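Local coordinates for tail spike protein gp49 (Pseudomonas phage LKA1, PDB 4RU4) that probably cleaves the O-specific polysaccharide of Pseudomonas as a tailspike lyase, degrading the host envelope so that the phage can enter, at residues S159-S164 with S374-G379; C328-G333 with G348-G353. All coordinates share one frame; numbering follows the deposited sequence.

Contact 1. Residues S159-S164 with S374-G379; sequences SGFRTS and SAEILG
F161 lies against E376 with their CA atoms 5.8 Å apart, while S159 faces L378 at 6.5 Å between CA atoms, so over S159-F161 and E376-L378 the two backbones pass each other in opposite directions. Segment 159-164 is a loop with no regular strand, and S374-I377 belongs to a strand that bends at E376, which has left-handed backbone angles and whose CA sits against the aromatic ring. The loop holds its own shape through an ST turn, in which S159 OG accepts from F161 N. That hydroxyl also donates to a water that in turn donates to E376 O, so one water links the S159 hydroxyl to the backbone carbonyl of E376.

F161 carries most of the apolar contact. Its ring lies flat over the bend, with E376 CA 3.3 Å from the ring centroid in a CH-pi contact, 4° off the ring normal. At the ring edge, F161 CE2 comes within 3.1 Å of I377 O, an oxygen that also accepts from T416 OG1. The loop belongs to an Ig-like region, between strands 98-107 and 206-209 of the helix, and the contact sets it against the flank of the parallel beta-helix.

With CG anti to its carbonyl carbon (chi1 -55°) and the chain extended beyond, E376 slides past F161 and carries its carboxylate to R162. R162 NE donates to E376 OE2 at 2.7 Å on the syn side of the carboxylate, forming a salt bridge that R162 NH2 supplements only weakly. Guanidinium and carboxylate planes stand 86° apart, so the arginine meets one oxygen rather than gripping both. A second water donates to F161 O and to E376 OE2. E376 OE1 is hydrogen-bonded to both the Y165 hydroxyl and G333 N.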
loop_
_atom_site.group_PDB
_atom_site.type_symbol
_atom_site.label_atom_id
_atom_site.label_comp_id
_atom_site.label_asym_id
_atom_site.label_seq_id
_atom_site.Cartn_x
_atom_site.Cartn_y
_atom_site.Cartn_z
ATOM N N SER B 159 4.515 23.519 -18.280
ATOM C CA SER B 159 5.887 23.031 -18.504
ATOM C C SER B 159 6.432 23.399 -19.881
ATOM O O SER B 159 5.718 23.312 -20.894
ATOM C CB SER B 159 5.940 21.508 -18.312
ATOM O OG SER B 159 7.178 20.998 -18.753
ATOM N N GLY B 160 7.707 23.784 -19.933
ATOM C CA GLY B 160 8.312 24.155 -21.186
ATOM C C GLY B 160 8.687 22.956 -22.047
ATOM O O GLY B 160 9.101 23.135 -23.191
ATOM N N PHE B 161 8.568 21.742 -21.505
ATOM C CA PHE B 161 9.031 20.562 -22.243
ATOM C C PHE B 161 8.194 20.311 -23.510
ATOM O O PHE B 161 8.710 19.795 -24.493
ATOM C CB PHE B 161 9.071 19.317 -21.340
ATOM C CG PHE B 161 10.308 19.233 -20.452
ATOM C CD1 PHE B 161 11.518 18.767 -20.968
ATOM C CD2 PHE B 161 10.257 19.605 -19.114
ATOM C CE1 PHE B 161 12.646 18.670 -20.166
ATOM C CE2 PHE B 161 11.402 19.503 -18.280
ATOM C CZ PHE B 161 12.593 19.043 -18.825
ATOM N N ARG B 162 6.913 20.660 -23.474
ATOM C CA ARG B 162 6.044 20.574 -24.663
ATOM C C ARG B 162 5.101 21.736 -24.702
ATOM O O ARG B 162 4.632 22.188 -23.672
ATOM C CB ARG B 162 5.186 19.277 -24.683
ATOM C CG ARG B 162 6.044 18.019 -24.695
ATOM C CD ARG B 162 5.404 16.822 -25.394
ATOM N NE ARG B 162 5.999 15.575 -24.917
ATOM C CZ ARG B 162 5.796 14.371 -25.472
ATOM N NH1 ARG B 162 5.057 14.243 -26.574
ATOM N NH2 ARG B 162 6.340 13.286 -24.925
ATOM N N THR B 163 4.828 22.196 -25.927
ATOM C CA THR B 163 3.839 23.213 -26.245
ATOM C C THR B 163 2.509 23.006 -25.531
ATOM O O THR B 163 1.940 23.934 -24.938
ATOM C CB THR B 163 3.540 23.164 -27.783
ATOM O OG1 THR B 163 4.741 23.435 -28.511
ATOM C CG2 THR B 163 2.463 24.160 -28.186
ATOM N N SER B 164 2.013 21.781 -25.615
ATOM C CA SER B 164 0.672 21.445 -25.154
ATOM C C SER B 164 0.575 21.310 -23.626
ATOM O O SER B 164 -0.504 21.056 -23.090
ATOM C CB SER B 164 0.213 20.138 -25.809
ATOM O OG SER B 164 1.071 19.069 -25.396
ATOM N N SER B 374 13.474 8.563 -16.615
ATOM C CA SER B 374 12.846 9.866 -16.439
ATOM C C SER B 374 12.774 10.636 -17.761
ATOM O O SER B 374 13.500 10.350 -18.686
ATOM C CB SER B 374 13.638 10.690 -15.423
ATOM O OG SER B 374 13.836 9.965 -14.217
ATOM N N ALA B 375 11.896 11.634 -17.819
ATOM C CA ALA B 375 11.855 12.595 -18.924
ATOM C C ALA B 375 11.073 13.794 -18.436
ATOM O O ALA B 375 10.236 13.639 -17.545
ATOM C CB ALA B 375 11.158 11.997 -20.148
ATOM N N GLU B 376 11.323 14.962 -19.012
ATOM C CA GLU B 376 10.403 16.085 -18.857
ATOM C C GLU B 376 10.158 16.390 -17.384
ATOM O O GLU B 376 9.003 16.571 -16.939
ATOM C CB GLU B 376 9.077 15.807 -19.616
ATOM C CG GLU B 376 9.294 15.465 -21.103
ATOM C CD GLU B 376 7.999 15.383 -21.943
ATOM O OE1 GLU B 376 6.905 15.129 -21.377
ATOM O OE2 GLU B 376 8.085 15.525 -23.190
ATOM N N ILE B 377 11.254 16.429 -16.622
ATOM C CA ILE B 377 11.191 16.706 -15.189
ATOM C C ILE B 377 11.034 18.214 -14.970
ATOM O O ILE B 377 11.960 18.992 -15.225
ATOM C CB ILE B 377 12.449 16.162 -14.442
ATOM C CG1 ILE B 377 12.485 14.620 -14.529
ATOM C CG2 ILE B 377 12.467 16.630 -12.990
ATOM C CD1 ILE B 377 11.315 13.911 -13.799
ATOM N N LEU B 378 9.857 18.628 -14.505
ATOM C CA LEU B 378 9.629 20.033 -14.165
ATOM C C LEU B 378 10.345 20.368 -12.842
ATOM O O LEU B 378 10.936 21.451 -12.666
ATOM C CB LEU B 378 8.123 20.333 -14.037
ATOM C CG LEU B 378 7.764 21.800 -13.763
ATOM C CD1 LEU B 378 8.075 22.678 -14.981
ATOM C CD2 LEU B 378 6.293 21.975 -13.349
ATOM N N GLY B 379 10.300 19.411 -11.926
ATOM C CA GLY B 379 10.776 19.617 -10.573
ATOM C C GLY B 379 9.834 19.000 -9.558
ATOM O O GLY B 379 8.802 18.406 -9.903
HETATM O O HOH W 1 7.379 18.677 -17.428
HETATM O O HOH W 2 9.862 17.359 -24.550
#

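Contact 2. Residues C328-G333 with G348-G353; sequences CADFHG and GATWQG
T350 turns a methyl group, not its hydroxyl, on the neighbouring segment: CG2 sits 3.4 Å from F331 N, a buried amide with no hydrogen-bond partner in the model. The torsion explains the choice, for with chi1 at -172° OG1 lies opposite the backbone N and the methyl is left facing residues 329-331. The hydroxyl meanwhile bonds to I373 O and accepts from Q352 NE2 at 3.1 Å from T350 OG1, close to the plane of the amide.

Q352 points the same way as T350 and reaches over the F331 backbone, its extended chain ending near D330. Carboxylate and amide planes are almost perpendicular, 88° apart, and the two groups meet through a water: it donates to D330 OD1 at 2.7 Å and accepts from Q352 NE2 at 3.2 Å. NE2 therefore has two acceptors, T350 OG1 and the water, which favour the modelled orientation of the amide. The same water lies over one face of the H332 ring. D330 OD1 also takes a bond from H327 NE2, while OD2 accepts from H332 ND1, with 2.8 Å between D330 OD2 and H332 ND1; OD2 lies in the imidazole plane, at the ring edge, and is met on its syn side.

Away from this polar cluster the fit is simpler. The CB atoms of A329 and A349 meet at 4.0 Å, and A329 N donates a nearly straight bond to G348 O. At the far end, G353 CA makes a CA-H...O contact with G333 O. The segments run nearly parallel, 12° apart. The irregular segment thus fills the place between strand 349-352 and strand 296-298, where its backbone bonds to T297 and to I295 just before, bridging two runs of parallel strands on a face of the pectin lyase-like beta-helix.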
loop_
_atom_site.group_PDB
_atom_site.type_symbol
_atom_site.label_atom_id
_atom_site.label_comp_id
_atom_site.label_asym_id
_atom_site.label_seq_id
_atom_site.Cartn_x
_atom_site.Cartn_y
_atom_site.Cartn_z
ATOM N N CYS B 328 6.551 0.774 -19.815
ATOM C CA CYS B 328 5.184 0.255 -19.831
ATOM C C CYS B 328 4.210 1.159 -19.051
ATOM O O CYS B 328 3.102 1.433 -19.516
ATOM C CB CYS B 328 5.169 -1.149 -19.235
ATOM S SG CYS B 328 3.488 -1.852 -19.045
ATOM N N ALA B 329 4.615 1.595 -17.860
ATOM C CA ALA B 329 3.766 2.477 -17.042
ATOM C C ALA B 329 4.150 3.916 -17.308
ATOM O O ALA B 329 5.289 4.288 -17.067
ATOM C CB ALA B 329 3.922 2.164 -15.574
ATOM N N ASP B 330 3.211 4.721 -17.813
ATOM C CA ASP B 330 3.577 6.067 -18.280
ATOM C C ASP B 330 2.898 7.205 -17.494
ATOM O O ASP B 330 1.768 7.071 -17.032
ATOM C CB ASP B 330 3.278 6.207 -19.795
ATOM C CG ASP B 330 3.450 7.624 -20.285
ATOM O OD1 ASP B 330 4.598 7.989 -20.665
ATOM O OD2 ASP B 330 2.455 8.401 -20.251
ATOM N N PHE B 331 3.635 8.295 -17.296
ATOM C CA PHE B 331 3.077 9.625 -17.092
ATOM C C PHE B 331 3.834 10.525 -18.067
ATOM O O PHE B 331 5.056 10.398 -18.188
ATOM C CB PHE B 331 3.391 10.160 -15.690
ATOM C CG PHE B 331 2.713 9.426 -14.570
ATOM C CD1 PHE B 331 1.333 9.496 -14.408
ATOM C CD2 PHE B 331 3.467 8.726 -13.626
ATOM C CE1 PHE B 331 0.706 8.838 -13.371
ATOM C CE2 PHE B 331 2.831 8.068 -12.578
ATOM C CZ PHE B 331 1.443 8.145 -12.442
ATOM N N HIS B 332 3.150 11.451 -18.738
ATOM C CA HIS B 332 3.861 12.510 -19.484
ATOM C C HIS B 332 4.229 13.711 -18.588
ATOM O O HIS B 332 3.797 13.807 -17.425
ATOM C CB HIS B 332 3.026 12.990 -20.688
ATOM C CG HIS B 332 3.134 12.101 -21.881
ATOM N ND1 HIS B 332 2.974 10.732 -21.800
ATOM C CD2 HIS B 332 3.380 12.380 -23.184
ATOM C CE1 HIS B 332 3.131 10.205 -23.004
ATOM N NE2 HIS B 332 3.363 11.182 -23.862
ATOM N N GLY B 333 5.053 14.617 -19.111
ATOM C CA GLY B 333 5.533 15.732 -18.301
ATOM C C GLY B 333 4.519 16.760 -17.842
ATOM O O GLY B 333 4.887 17.730 -17.163
ATOM N N GLY B 348 8.916 -1.786 -17.236
ATOM C CA GLY B 348 9.454 -0.497 -16.834
ATOM C C GLY B 348 8.453 0.608 -16.562
ATOM O O GLY B 348 7.271 0.528 -16.936
ATOM N N ALA B 349 8.935 1.666 -15.916
ATOM C CA ALA B 349 8.069 2.762 -15.515
ATOM C C ALA B 349 8.813 4.105 -15.642
ATOM O O ALA B 349 10.012 4.138 -15.949
ATOM C CB ALA B 349 7.571 2.537 -14.082
ATOM N N THR B 350 8.114 5.216 -15.410
ATOM C CA THR B 350 8.750 6.505 -15.663
ATOM C C THR B 350 8.390 7.588 -14.644
ATOM O O THR B 350 7.285 7.618 -14.105
ATOM C CB THR B 350 8.399 7.049 -17.096
ATOM O OG1 THR B 350 9.177 8.226 -17.381
ATOM C CG2 THR B 350 6.943 7.448 -17.150
ATOM N N TRP B 351 9.350 8.476 -14.402
ATOM C CA TRP B 351 9.136 9.693 -13.635
ATOM C C TRP B 351 9.154 10.844 -14.640
ATOM O O TRP B 351 10.163 11.042 -15.310
ATOM C CB TRP B 351 10.337 9.895 -12.717
ATOM C CG TRP B 351 10.344 9.194 -11.394
ATOM C CD1 TRP B 351 9.268 8.824 -10.613
ATOM C CD2 TRP B 351 11.516 8.805 -10.676
ATOM N NE1 TRP B 351 9.721 8.245 -9.435
ATOM C CE2 TRP B 351 11.095 8.252 -9.442
ATOM C CE3 TRP B 351 12.887 8.920 -10.942
ATOM C CZ2 TRP B 351 11.989 7.792 -8.489
ATOM C CZ3 TRP B 351 13.784 8.468 -9.984
ATOM C CH2 TRP B 351 13.330 7.906 -8.776
ATOM N N GLN B 352 8.069 11.609 -14.721
ATOM C CA GLN B 352 7.992 12.791 -15.563
ATOM C C GLN B 352 7.076 13.791 -14.841
ATOM O O GLN B 352 6.229 13.394 -14.041
ATOM C CB GLN B 352 7.372 12.434 -16.932
ATOM C CG GLN B 352 8.059 11.285 -17.634
ATOM C CD GLN B 352 7.679 11.135 -19.096
ATOM O OE1 GLN B 352 7.275 12.096 -19.747
ATOM N NE2 GLN B 352 7.844 9.908 -19.633
ATOM N N GLY B 353 7.201 15.077 -15.148
ATOM C CA GLY B 353 6.279 16.058 -14.588
ATOM C C GLY B 353 6.708 16.526 -13.212
ATOM O O GLY B 353 7.803 17.039 -13.059
HETATM O O HOH W 3 6.175 9.541 -22.294
#

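Contacts 1 and 2 lie with their centres about 12 Å apart and share neighbouring strands, 349-352 and 372-377, of one parallel sheet; both segments of contact 2 fall within the chain between the two segments of contact 1. E376 joins them directly: its O lies 2.9 Å from G353 N, and its OE1 lies 3.0 Å from G333 N, both probable hydrogen bonds. H332 of contact 2 also touches R162 of contact 1. 1,2-Ethanediol, probably from the crystallisation liquor, is bound about 3 Å from the H332 side chain and about 4 Å from that of R162. The calcium ligand G368 lies about 10 Å from G348 of contact 2, residue to residue, while contact 1 is away from the annotated sites.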